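Local coordinates for Hcp protein (Burkholderia pseudomallei K96243, PDB 3WX6) that forms hexameric rings and probably serves as the Hcp tube component of a type VI secretion system, at residues A[7-15]-A[80-88]. Numbering follows the deposited sequence.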
loop_
_atom_site.group_PDB
_atom_site.type_symbol
_atom_site.label_atom_id
_atom_site.label_comp_id
_atom_site.label_asym_id
_atom_site.label_seq_id
_atom_site.Cartn_x
_atom_site.Cartn_y
_atom_site.Cartn_z
ATOM N N LEU A 7 -18.077 11.514 24.075
ATOM C CA LEU A 7 -17.095 12.240 24.876
ATOM C C LEU A 7 -17.711 13.279 25.761
ATOM O O LEU A 7 -18.283 14.236 25.263
ATOM C CB LEU A 7 -16.057 12.948 23.998
ATOM C CG LEU A 7 -14.975 13.716 24.789
ATOM C CD1 LEU A 7 -14.365 12.899 25.923
ATOM C CD2 LEU A 7 -13.876 14.263 23.900
ATOM N N LYS A 8 -17.578 13.120 27.071
ATOM C CA LYS A 8 -17.942 14.216 27.947
ATOM C C LYS A 8 -16.602 14.754 28.417
ATOM O O LYS A 8 -15.821 14.044 29.052
ATOM C CB LYS A 8 -18.832 13.753 29.109
ATOM C CG LYS A 8 -19.572 14.887 29.809
ATOM C CD LYS A 8 -19.676 14.660 31.309
ATOM C CE LYS A 8 -20.203 15.893 32.028
ATOM N NZ LYS A 8 -21.534 16.350 31.537
ATOM N N VAL A 9 -16.338 16.015 28.092
ATOM C CA VAL A 9 -15.028 16.590 28.342
ATOM C C VAL A 9 -15.105 17.977 28.978
ATOM O O VAL A 9 -15.997 18.773 28.671
ATOM C CB VAL A 9 -14.202 16.641 27.029
ATOM C CG1 VAL A 9 -14.822 17.610 26.038
ATOM C CG2 VAL A 9 -12.756 16.999 27.304
ATOM N N LYS A 10 -14.169 18.239 29.883
ATOM C CA LYS A 10 -14.105 19.489 30.624
ATOM C C LYS A 10 -12.639 19.813 30.860
ATOM O O LYS A 10 -11.896 18.974 31.370
ATOM C CB LYS A 10 -14.860 19.391 31.951
ATOM C CG LYS A 10 -14.473 20.465 32.965
ATOM C CD LYS A 10 -15.720 21.068 33.607
ATOM C CE LYS A 10 -15.399 21.820 34.894
ATOM N NZ LYS A 10 -16.509 21.731 35.889
ATOM N N GLY A 11 -12.219 21.018 30.488
ATOM C CA GLY A 11 -10.848 21.435 30.714
ATOM C C GLY A 11 -10.574 22.012 32.091
ATOM O O GLY A 11 -11.495 22.433 32.787
ATOM N N LYS A 12 -9.301 22.021 32.484
ATOM C CA LYS A 12 -8.864 22.668 33.719
ATOM C C LYS A 12 -9.268 24.128 33.735
ATOM O O LYS A 12 -9.625 24.681 34.772
ATOM C CB LYS A 12 -7.345 22.570 33.869
ATOM C CG LYS A 12 -6.855 22.127 35.231
ATOM C CD LYS A 12 -7.147 20.657 35.467
ATOM C CE LYS A 12 -6.461 20.155 36.725
ATOM N NZ LYS A 12 -6.392 18.667 36.732
ATOM N N THR A 13 -9.229 24.724 32.548
ATOM C CA THR A 13 -9.319 26.163 32.360
ATOM C C THR A 13 -10.595 26.526 31.619
ATOM O O THR A 13 -11.418 27.289 32.124
ATOM C CB THR A 13 -8.104 26.704 31.579
ATOM O OG1 THR A 13 -6.914 26.565 32.368
ATOM C CG2 THR A 13 -8.301 28.164 31.231
ATOM N N GLN A 14 -10.744 25.977 30.418
ATOM C CA GLN A 14 -11.880 26.277 29.552
ATOM C C GLN A 14 -13.216 25.729 30.062
ATOM O O GLN A 14 -14.258 25.963 29.447
ATOM C CB GLN A 14 -11.610 25.731 28.143
ATOM C CG GLN A 14 -10.500 26.454 27.393
ATOM C CD GLN A 14 -10.223 25.858 26.035
ATOM O OE1 GLN A 14 -10.355 26.531 25.007
ATOM N NE2 GLN A 14 -9.831 24.590 26.018
ATOM N N GLY A 15 -13.196 25.006 31.175
ATOM C CA GLY A 15 -14.412 24.405 31.690
ATOM C C GLY A 15 -14.971 23.322 30.794
ATOM O O GLY A 15 -14.218 22.519 30.254
ATOM N N GLU A 80 -3.119 22.328 28.731
ATOM C CA GLU A 80 -4.251 22.336 29.662
ATOM C C GLU A 80 -4.701 20.920 30.006
ATOM O O GLU A 80 -4.940 20.104 29.112
ATOM C CB GLU A 80 -5.431 23.121 29.061
ATOM C CG GLU A 80 -6.718 23.104 29.886
ATOM C CD GLU A 80 -7.904 23.715 29.142
ATOM O OE1 GLU A 80 -9.014 23.758 29.713
ATOM O OE2 GLU A 80 -7.710 24.248 28.029
HETATM N N MSE A 81 -4.823 20.629 31.299
HETATM C CA MSE A 81 -5.261 19.307 31.731
HETATM C C MSE A 81 -6.767 19.165 31.575
HETATM O O MSE A 81 -7.526 20.081 31.894
HETATM C CB MSE A 81 -4.863 19.045 33.188
HETATM C CG MSE A 81 -4.210 17.683 33.451
HETATM SE SE MSE A 81 -2.392 17.561 32.756
HETATM C CE MSE A 81 -1.977 15.717 33.224
HETATM N N MSE A 82 -7.194 18.013 31.077
HETATM C CA MSE A 82 -8.605 17.679 31.064
HETATM C C MSE A 82 -9.035 17.324 32.475
HETATM O O MSE A 82 -8.444 16.441 33.101
HETATM C CB MSE A 82 -8.877 16.514 30.118
HETATM C CG MSE A 82 -8.387 16.717 28.699
HETATM SE SE MSE A 82 -9.315 18.128 27.747
HETATM C CE MSE A 82 -8.106 19.592 28.167
ATOM N N GLU A 83 -10.055 18.008 32.981
ATOM C CA GLU A 83 -10.527 17.748 34.336
ATOM C C GLU A 83 -11.435 16.524 34.386
ATOM O O GLU A 83 -11.359 15.727 35.320
ATOM C CB GLU A 83 -11.265 18.974 34.885
ATOM C CG GLU A 83 -11.093 19.199 36.383
ATOM C CD GLU A 83 -11.810 20.451 36.859
ATOM O OE1 GLU A 83 -12.550 21.044 36.045
ATOM O OE2 GLU A 83 -11.636 20.849 38.033
ATOM N N GLU A 84 -12.307 16.395 33.391
ATOM C CA GLU A 84 -13.048 15.159 33.160
ATOM C C GLU A 84 -12.827 14.657 31.731
ATOM O O GLU A 84 -12.888 15.425 30.774
ATOM C CB GLU A 84 -14.544 15.344 33.451
ATOM C CG GLU A 84 -15.392 14.132 33.087
ATOM C CD GLU A 84 -16.878 14.363 33.280
ATOM O OE1 GLU A 84 -17.301 15.538 33.370
ATOM O OE2 GLU A 84 -17.625 13.363 33.344
ATOM N N PHE A 85 -12.559 13.364 31.600
ATOM C CA PHE A 85 -12.457 12.723 30.297
ATOM C C PHE A 85 -13.166 11.397 30.391
ATOM O O PHE A 85 -12.634 10.413 30.898
ATOM C CB PHE A 85 -11.009 12.547 29.866
ATOM C CG PHE A 85 -10.836 12.388 28.385
ATOM C CD1 PHE A 85 -10.869 11.131 27.798
ATOM C CD2 PHE A 85 -10.668 13.494 27.576
ATOM C CE1 PHE A 85 -10.711 10.983 26.431
ATOM C CE2 PHE A 85 -10.519 13.354 26.213
ATOM C CZ PHE A 85 -10.535 12.095 25.637
ATOM N N GLU A 86 -14.395 11.395 29.911
ATOM C CA GLU A 86 -15.241 10.241 30.048
ATOM C C GLU A 86 -15.842 9.894 28.703
ATOM O O GLU A 86 -16.501 10.712 28.066
ATOM C CB GLU A 86 -16.299 10.536 31.121
ATOM C CG GLU A 86 -17.556 9.726 31.070
ATOM C CD GLU A 86 -18.348 9.821 32.363
ATOM O OE1 GLU A 86 -17.737 10.137 33.407
ATOM O OE2 GLU A 86 -19.571 9.572 32.342
ATOM N N ILE A 87 -15.572 8.673 28.266
ATOM C CA ILE A 87 -16.017 8.219 26.965
ATOM C C ILE A 87 -17.058 7.119 27.150
ATOM O O ILE A 87 -16.751 6.063 27.708
ATOM C CB ILE A 87 -14.832 7.690 26.118
ATOM C CG1 ILE A 87 -14.026 8.836 25.490
ATOM C CG2 ILE A 87 -15.327 6.778 25.018
ATOM C CD1 ILE A 87 -14.752 9.590 24.400
ATOM N N THR A 88 -18.300 7.378 26.749
ATOM C CA THR A 88 -19.340 6.357 26.863
ATOM C C THR A 88 -19.487 5.766 25.473
ATOM O O THR A 88 -19.445 6.476 24.469
ATOM C CB THR A 88 -20.678 6.914 27.404
ATOM O OG1 THR A 88 -21.615 5.843 27.581
ATOM C CG2 THR A 88 -21.260 7.918 26.474
#
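Lys8, Val9 and Lys10 pair antiparallel with Glu86, Phe85 and Glu84, joining strand 8-11 to strand 82-87 in the Hcp barrel; the local strand axes run 169° apart. Evidence for the pairing is a reciprocal pair of hydrogen bonds, Lys8 N to Glu86 O at 2.8 Å and Glu86 N to Lys8 O. The register then slips by one residue: Lys10 O accepts hydrogen bonds from Glu83 N at 2.6 Å and, weakly, Glu84 N, which defines a classic beta bulge opposite Lys10. Beyond it, Lys12 N hydrogen-bonds Met81 O, and the turn 12-14 closes on a carboxylate. With CG anti to the backbone N (chi1 175°) and the chain extended, Glu80 offers OE1 to hydrogen bonds from Thr13 N (3.0 Å) and Gln14 N (2.9 Å), both meeting it from the same face of the carboxylate plane. On the apolar face, Leu7 CD1 sits over the centre of the Phe85 ring, a CH-pi contact 3.9 Å from the centroid, while Val9 CG2 touches SE of Met82, a selenomethionine, at 3.6 Å. This face packs on Leu61 of strand 56-63 and on Phe72 and Ala75 of helix 69-78; strand 108-110 continues the sheet beyond Phe85, and Gln14 NE2 hydrogen-bonds Gln71 O.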